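Local coordinates for Nitrate/nitrite binding protein NrtA (Synechocystis sp., PDB 2G29), which binds nitrate as the periplasmic substrate-binding protein of the NrtABCD ABC transporter, which takes up nitrate and probably also nitrite, at residues A246-V249 with A255-A258. Numbering follows the deposited sequence.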
loop_
_atom_site.group_PDB
_atom_site.type_symbol
_atom_site.label_atom_id
_atom_site.label_comp_id
_atom_site.label_asym_id
_atom_site.label_seq_id
_atom_site.Cartn_x
_atom_site.Cartn_y
_atom_site.Cartn_z
ATOM N N ALA A 246 10.891 -1.961 15.742
ATOM C CA ALA A 246 10.509 -2.558 16.997
ATOM C C ALA A 246 11.300 -2.027 18.166
ATOM O O ALA A 246 10.767 -1.967 19.267
ATOM C CB ALA A 246 10.624 -4.110 16.900
ATOM N N ASP A 247 12.555 -1.651 17.945
ATOM C CA ASP A 247 13.344 -1.130 19.064
ATOM C C ASP A 247 12.745 0.186 19.586
ATOM O O ASP A 247 12.658 0.407 20.813
ATOM C CB ASP A 247 14.837 -0.964 18.680
ATOM C CG ASP A 247 15.122 0.310 17.878
ATOM O OD1 ASP A 247 14.434 0.568 16.886
ATOM O OD2 ASP A 247 16.027 1.099 18.266
ATOM N N TRP A 248 12.264 1.036 18.690
ATOM C CA TRP A 248 11.686 2.295 19.127
ATOM C C TRP A 248 10.352 2.036 19.867
ATOM O O TRP A 248 10.080 2.628 20.902
ATOM C CB TRP A 248 11.476 3.228 17.921
ATOM C CG TRP A 248 11.066 4.610 18.287
ATOM C CD1 TRP A 248 11.876 5.703 18.377
ATOM C CD2 TRP A 248 9.732 5.077 18.562
ATOM N NE1 TRP A 248 11.139 6.817 18.678
ATOM C CE2 TRP A 248 9.821 6.474 18.793
ATOM C CE3 TRP A 248 8.477 4.460 18.630
ATOM C CZ2 TRP A 248 8.702 7.262 19.085
ATOM C CZ3 TRP A 248 7.357 5.237 18.927
ATOM C CH2 TRP A 248 7.477 6.637 19.144
ATOM N N VAL A 249 9.510 1.142 19.354
ATOM C CA VAL A 249 8.254 0.831 20.013
ATOM C C VAL A 249 8.456 0.176 21.379
ATOM O O VAL A 249 7.732 0.497 22.348
ATOM C CB VAL A 249 7.355 -0.080 19.110
ATOM C CG1 VAL A 249 6.104 -0.537 19.882
ATOM C CG2 VAL A 249 6.964 0.711 17.860
ATOM N N ALA A 255 4.648 6.416 23.855
ATOM C CA ALA A 255 4.681 7.287 22.676
ATOM C C ALA A 255 4.122 6.509 21.479
ATOM O O ALA A 255 3.421 7.076 20.648
ATOM C CB ALA A 255 6.109 7.746 22.374
ATOM N N ALA A 256 4.410 5.212 21.390
ATOM C CA ALA A 256 3.865 4.438 20.266
ATOM C C ALA A 256 2.331 4.370 20.349
ATOM O O ALA A 256 1.647 4.394 19.334
ATOM C CB ALA A 256 4.456 3.030 20.263
ATOM N N LYS A 257 1.784 4.329 21.569
ATOM C CA LYS A 257 0.332 4.297 21.720
ATOM C C LYS A 257 -0.241 5.665 21.325
ATOM O O LYS A 257 -1.283 5.765 20.656
ATOM C CB LYS A 257 -0.053 3.939 23.166
ATOM C CG LYS A 257 -1.565 3.827 23.362
ATOM C CD LYS A 257 -1.911 3.495 24.827
ATOM C CE LYS A 257 -3.353 3.047 24.978
ATOM N NZ LYS A 257 -3.651 2.724 26.428
ATOM N N ALA A 258 0.475 6.724 21.708
ATOM C CA ALA A 258 0.054 8.071 21.381
ATOM C C ALA A 258 0.056 8.306 19.864
ATOM O O ALA A 258 -0.900 8.870 19.317
ATOM C CB ALA A 258 0.947 9.085 22.106
#
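Trp248 points the benzo end of its indole at Ala255 and Ala256. CZ3 of Trp248 meets Ala256 edge-on. It lies 3.8 Å from Ala256 CA, which sits near the ring plane, and 3.9 Å from Ala256 CB. CH2 of Trp248 reaches Ala255 CB at 3.7 Å, and this methyl stands oblique to the ring. The two alanines receive the outer corner of the six-membered ring. With CG anti to the backbone N and beside the carbonyl carbon (chi1 -172°), the indole carries its benzo end out to the second helix. Val249 touches the same Ala256 methyl from another direction, roughly at right angles to the Trp248 contact. Its CG1, also anti to the backbone N, lies 3.9 Å from Ala256 CB. Val249 and Ala256 are the nearest CA pair across the two segments, 5.7 Å apart.

The contact joins the short helix 246-251, which follows strand 240-245, to the start of the long helix 253-271. It belongs to the domain built on the sheet that includes strands 240-245 and 115-120, and is remote from the nitrate-binding residues. Val249 also packs on Tyr116, Trp248 on Ala35 and Asp90, and Ala255 on Pro30 and Met62. The four touching residues are buried. Their closest contacts are all carbon to carbon, with no hydrogen bond across, so the contact is apolar, and small alanine methyls let the ring edge come up to the backbone.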